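HTH-type transcriptional regulator LysG (Mycobacterium tuberculosis, PDB 3ISP) binds DNA as a homodimeric LysR-type transcriptional regulator, probably activating expression of the exporter LysE and repressing its own. Local coordinates at residues Gly8-Ala13 against Lys42-Gln47; Ser111-Gly116 against Thr282-Ala287. All blocks are in the same frame, centred on the assembly; numbering follows the deposited sequence.

Interaction 1. Residues Gly8-Ala13 against Lys42-Gln47; sequences GPQLAA and KSLEQQ
Gln10 and Leu44 carry a helix-to-helix packing contact inside the winged helix-turn-helix domain, where the start of helix 9-20 leans on the C-terminal part of helix 34-48, the helix that supplies the recognition part of the predicted helix-turn-helix motif. The two short segments have an interaxial distance of 9.6 Å and an angle of 113° between their directions, so the helices touch over a small patch, with Gln10 and Leu44 nearest in the backbone. Their side chains slant across one another, CB of Gln10 lying 3.9 Å from CB of Leu44. With CG anti to the backbone N (chi1 171°), Leu44 sends its CD2 branch over the backbone of helix 9-20, where it lies 3.6 Å from the carbonyl O of Gln10. The contact here is van der Waals, and no hydrogen bond joins the two segments. Beyond CG the glutamine runs extended past CB of Leu44, which its amide carbon approaches, and brings OE1 to 3.4 Å from CB of Ser43. The polar end thus rests against the CB of an exposed residue, while the aliphatic part covers the leucine. Leu11 adds a small share, its backbone N approaching CD2 of Leu44. Leu11 and Leu44 both also touch Leu68, so helix 66-82 packs against both helices, and Leu52, in the loop after helix 34-48, packs on Leu44 as well.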
loop_
_atom_site.group_PDB
_atom_site.type_symbol
_atom_site.label_atom_id
_atom_site.label_comp_id
_atom_site.label_asym_id
_atom_site.label_seq_id
_atom_site.Cartn_x
_atom_site.Cartn_y
_atom_site.Cartn_z
ATOM N N GLY A 8 32.999 4.875 -3.440
ATOM C CA GLY A 8 34.032 4.198 -2.669
ATOM C C GLY A 8 33.551 3.381 -1.479
ATOM O O GLY A 8 32.735 2.474 -1.631
ATOM N N PRO A 9 34.085 3.683 -0.281
ATOM C CA PRO A 9 33.567 3.134 0.976
ATOM C C PRO A 9 32.395 3.997 1.422
ATOM O O PRO A 9 32.009 3.969 2.591
ATOM C CB PRO A 9 34.734 3.319 1.962
ATOM C CG PRO A 9 35.844 4.017 1.188
ATOM C CD PRO A 9 35.218 4.593 -0.044
ATOM N N GLN A 10 31.876 4.793 0.486
ATOM C CA GLN A 10 30.688 5.609 0.708
ATOM C C GLN A 10 29.456 4.716 0.569
ATOM O O GLN A 10 28.536 4.771 1.395
ATOM C CB GLN A 10 30.627 6.761 -0.305
ATOM C CG GLN A 10 31.675 7.854 -0.098
ATOM C CD GLN A 10 31.659 8.914 -1.196
ATOM O OE1 GLN A 10 31.726 10.113 -0.919
ATOM N NE2 GLN A 10 31.575 8.474 -2.447
ATOM N N LEU A 11 29.459 3.889 -0.477
ATOM C CA LEU A 11 28.445 2.861 -0.674
ATOM C C LEU A 11 28.417 1.967 0.539
ATOM O O LEU A 11 27.350 1.626 1.058
ATOM C CB LEU A 11 28.776 2.010 -1.892
ATOM C CG LEU A 11 28.920 2.771 -3.203
ATOM C CD1 LEU A 11 29.695 1.957 -4.223
ATOM C CD2 LEU A 11 27.547 3.140 -3.729
ATOM N N ALA A 12 29.601 1.575 0.988
ATOM C CA ALA A 12 29.707 0.722 2.155
ATOM C C ALA A 12 28.835 1.304 3.251
ATOM O O ALA A 12 28.025 0.606 3.849
ATOM C CB ALA A 12 31.152 0.634 2.610
ATOM N N ALA A 13 29.003 2.601 3.490
ATOM C CA ALA A 13 28.257 3.317 4.516
ATOM C C ALA A 13 26.751 3.181 4.309
ATOM O O ALA A 13 26.013 2.815 5.230
ATOM C CB ALA A 13 28.653 4.780 4.514
ATOM N N LYS A 42 26.447 11.704 3.321
ATOM C CA LYS A 42 26.323 13.069 2.826
ATOM C C LYS A 42 27.161 13.357 1.581
ATOM O O LYS A 42 26.684 13.971 0.623
ATOM C CB LYS A 42 26.726 14.057 3.915
ATOM C CG LYS A 42 25.589 14.911 4.450
ATOM C CD LYS A 42 25.017 15.805 3.362
ATOM C CE LYS A 42 23.848 16.623 3.881
ATOM N NZ LYS A 42 22.835 16.915 2.814
ATOM N N SER A 43 28.421 12.939 1.597
ATOM C CA SER A 43 29.323 13.251 0.493
ATOM C C SER A 43 28.841 12.505 -0.738
ATOM O O SER A 43 28.977 12.976 -1.872
ATOM C CB SER A 43 30.764 12.861 0.841
ATOM O OG SER A 43 31.690 13.729 0.206
ATOM N N LEU A 44 28.262 11.338 -0.481
ATOM C CA LEU A 44 27.710 10.476 -1.514
ATOM C C LEU A 44 26.381 11.025 -2.025
ATOM O O LEU A 44 26.091 10.950 -3.227
ATOM C CB LEU A 44 27.525 9.073 -0.947
ATOM C CG LEU A 44 26.777 8.046 -1.783
ATOM C CD1 LEU A 44 27.431 7.851 -3.133
ATOM C CD2 LEU A 44 26.722 6.746 -1.018
ATOM N N GLU A 45 25.583 11.569 -1.103
ATOM C CA GLU A 45 24.361 12.287 -1.451
ATOM C C GLU A 45 24.704 13.522 -2.260
ATOM O O GLU A 45 23.995 13.871 -3.200
ATOM C CB GLU A 45 23.585 12.692 -0.201
ATOM C CG GLU A 45 22.539 11.688 0.222
ATOM C CD GLU A 45 22.080 11.889 1.653
ATOM O OE1 GLU A 45 22.617 12.797 2.328
ATOM O OE2 GLU A 45 21.185 11.138 2.107
ATOM N N GLN A 46 25.802 14.175 -1.884
ATOM C CA GLN A 46 26.326 15.311 -2.628
ATOM C C GLN A 46 26.711 14.917 -4.045
ATOM O O GLN A 46 26.201 15.480 -5.014
ATOM C CB GLN A 46 27.529 15.900 -1.906
ATOM C CG GLN A 46 27.176 16.946 -0.861
ATOM C CD GLN A 46 26.726 18.261 -1.483
ATOM O OE1 GLN A 46 26.752 18.423 -2.710
ATOM N NE2 GLN A 46 26.313 19.209 -0.638
ATOM N N GLN A 47 27.614 13.951 -4.165
ATOM C CA GLN A 47 28.090 13.512 -5.474
ATOM C C GLN A 47 26.938 13.154 -6.405
ATOM O O GLN A 47 26.919 13.527 -7.576
ATOM C CB GLN A 47 29.050 12.324 -5.328
ATOM C CG GLN A 47 29.413 11.627 -6.643
ATOM C CD GLN A 47 30.083 12.555 -7.654
ATOM O OE1 GLN A 47 30.845 13.455 -7.281
ATOM N NE2 GLN A 47 29.804 12.334 -8.942
#

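Interaction 2. Residues Ser111-Gly116 against Thr282-Ala287; sequences SAVFDG and TDTVRA
Thr284 and Val113 bury the most surface here and meet methyl to methyl: CG2 of Thr284 lies 3.4 Å from CG1 of Val113. The threonine points its CB at the loop, and chi1 of -65° sets OG1 beside the backbone N and leaves CG2 anti to it; this methyl also lies 3.7 Å from the carbonyl O of Val113. The two side chains lie aslant, the methyl of the threonine also approaching CB and CG2 of the valine. CG2 of Val113 serves a second neighbour, standing 4.2 Å from CA of Val285 and 4.3 Å from that residue's CG2, so the valine spans two successive residues of the helix. Both segments belong to the LysR substrate-binding domain, of the periplasmic-binding-protein type, where the loop between helix 103-107 and strand 120-126 is laid against helix 276-288, the last helix of the chain. The CB of Val285 is directed away from the loop, and its side chain also touches Leu160 of strand 155-169 and Trp268 of strand 255-271. On the more exposed side, Gly116 brings its carbonyl O to 3.4 Å from OG1 of Thr284. This bond is weak and unsettled, since the same hydroxyl can also bond weakly to the carbonyl O of Arg280 one turn earlier. Phe114, whose CB points away from helix 276-288, packs on Leu235 of a third subunit.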
loop_
_atom_site.group_PDB
_atom_site.type_symbol
_atom_site.label_atom_id
_atom_site.label_comp_id
_atom_site.label_asym_id
_atom_site.label_seq_id
_atom_site.Cartn_x
_atom_site.Cartn_y
_atom_site.Cartn_z
ATOM N N SER A 111 15.239 -27.802 -6.381
ATOM C CA SER A 111 15.899 -28.637 -5.394
ATOM C C SER A 111 17.270 -29.135 -5.847
ATOM O O SER A 111 18.194 -29.233 -5.051
ATOM C CB SER A 111 15.010 -29.832 -5.088
ATOM O OG SER A 111 15.741 -30.805 -4.379
ATOM N N ALA A 112 17.399 -29.453 -7.130
ATOM C CA ALA A 112 18.603 -30.098 -7.651
ATOM C C ALA A 112 19.838 -29.246 -7.471
ATOM O O ALA A 112 20.955 -29.761 -7.478
ATOM C CB ALA A 112 18.421 -30.454 -9.129
ATOM N N VAL A 113 19.635 -27.941 -7.307
ATOM C CA VAL A 113 20.731 -26.970 -7.330
ATOM C C VAL A 113 21.688 -27.141 -6.159
ATOM O O VAL A 113 22.857 -26.757 -6.246
ATOM C CB VAL A 113 20.199 -25.518 -7.340
ATOM C CG1 VAL A 113 21.342 -24.517 -7.246
ATOM C CG2 VAL A 113 19.365 -25.263 -8.587
ATOM N N PHE A 114 21.189 -27.714 -5.062
ATOM C CA PHE A 114 22.008 -27.899 -3.865
ATOM C C PHE A 114 23.035 -28.991 -4.102
ATOM O O PHE A 114 24.171 -28.895 -3.648
ATOM C CB PHE A 114 21.150 -28.275 -2.654
ATOM C CG PHE A 114 20.092 -27.269 -2.311
ATOM C CD1 PHE A 114 20.346 -25.921 -2.383
ATOM C CD2 PHE A 114 18.846 -27.681 -1.894
ATOM C CE1 PHE A 114 19.368 -25.005 -2.064
ATOM C CE2 PHE A 114 17.867 -26.766 -1.567
ATOM C CZ PHE A 114 18.128 -25.433 -1.646
ATOM N N ASP A 115 22.620 -30.032 -4.811
ATOM C CA ASP A 115 23.471 -31.192 -5.029
ATOM C C ASP A 115 24.728 -30.805 -5.774
ATOM O O ASP A 115 25.822 -31.258 -5.442
ATOM C CB ASP A 115 22.709 -32.268 -5.798
ATOM C CG ASP A 115 21.515 -32.796 -5.020
ATOM O OD1 ASP A 115 20.388 -32.784 -5.571
ATOM O OD2 ASP A 115 21.710 -33.203 -3.848
ATOM N N GLY A 116 24.564 -29.953 -6.779
ATOM C CA GLY A 116 25.679 -29.490 -7.575
ATOM C C GLY A 116 26.137 -28.134 -7.110
ATOM O O GLY A 116 26.368 -27.234 -7.912
ATOM N N THR A 282 24.662 -19.857 -12.275
ATOM C CA THR A 282 23.812 -19.836 -13.461
ATOM C C THR A 282 23.803 -21.181 -14.181
ATOM O O THR A 282 22.752 -21.660 -14.595
ATOM C CB THR A 282 24.227 -18.725 -14.446
ATOM O OG1 THR A 282 24.122 -17.457 -13.798
ATOM C CG2 THR A 282 23.317 -18.714 -15.661
ATOM N N ASP A 283 24.972 -21.790 -14.327
ATOM C CA ASP A 283 25.054 -23.092 -14.974
ATOM C C ASP A 283 24.221 -24.097 -14.236
ATOM O O ASP A 283 23.483 -24.871 -14.839
ATOM C CB ASP A 283 26.492 -23.599 -15.042
ATOM C CG ASP A 283 27.237 -23.039 -16.220
ATOM O OD1 ASP A 283 26.565 -22.440 -17.096
ATOM O OD2 ASP A 283 28.483 -23.187 -16.265
ATOM N N THR A 284 24.354 -24.089 -12.921
ATOM C CA THR A 284 23.635 -25.027 -12.089
ATOM C C THR A 284 22.123 -24.805 -12.171
ATOM O O THR A 284 21.368 -25.736 -12.426
ATOM C CB THR A 284 24.134 -24.933 -10.666
ATOM O OG1 THR A 284 25.500 -25.353 -10.649
ATOM C CG2 THR A 284 23.311 -25.821 -9.752
ATOM N N VAL A 285 21.683 -23.569 -11.984
ATOM C CA VAL A 285 20.278 -23.272 -12.114
ATOM C C VAL A 285 19.756 -23.708 -13.474
ATOM O O VAL A 285 18.751 -24.386 -13.555
ATOM C CB VAL A 285 19.984 -21.783 -11.868
ATOM C CG1 VAL A 285 18.561 -21.440 -12.287
ATOM C CG2 VAL A 285 20.228 -21.440 -10.400
ATOM N N ARG A 286 20.445 -23.332 -14.541
ATOM C CA ARG A 286 20.015 -23.692 -15.890
ATOM C C ARG A 286 19.887 -25.204 -16.101
ATOM O O ARG A 286 18.958 -25.678 -16.759
ATOM C CB ARG A 286 20.962 -23.091 -16.929
ATOM C CG ARG A 286 20.415 -21.845 -17.609
ATOM C CD ARG A 286 21.344 -21.305 -18.701
ATOM N NE ARG A 286 20.631 -20.348 -19.548
ATOM C CZ ARG A 286 21.218 -19.460 -20.349
ATOM N NH1 ARG A 286 22.544 -19.399 -20.416
ATOM N NH2 ARG A 286 20.479 -18.625 -21.082
ATOM N N ALA A 287 20.825 -25.953 -15.537
ATOM C CA ALA A 287 20.841 -27.399 -15.679
ATOM C C ALA A 287 19.761 -28.057 -14.825
ATOM O O ALA A 287 19.203 -29.085 -15.194
ATOM C CB ALA A 287 22.203 -27.941 -15.325
#

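Interaction 1 comes first along the chain and closes before interaction 2 opens, one in the DNA-binding domain and the other in the substrate-binding domain. Their centres are 37 Å apart and their nearest atoms about 22 Å, and they share no helix, strand or sheet. Interaction 1 joins two helix segments with 28 residues between them, whereas interaction 2 brings together segments separated by 165 residues, tying the last helix of the chain to a loop after helix 103-107. Each contact is thus internal to its own domain, and neither joins the two domains directly. Each is flanked by another copy of the protein, the second subunit at interaction 1 and the third at interaction 2.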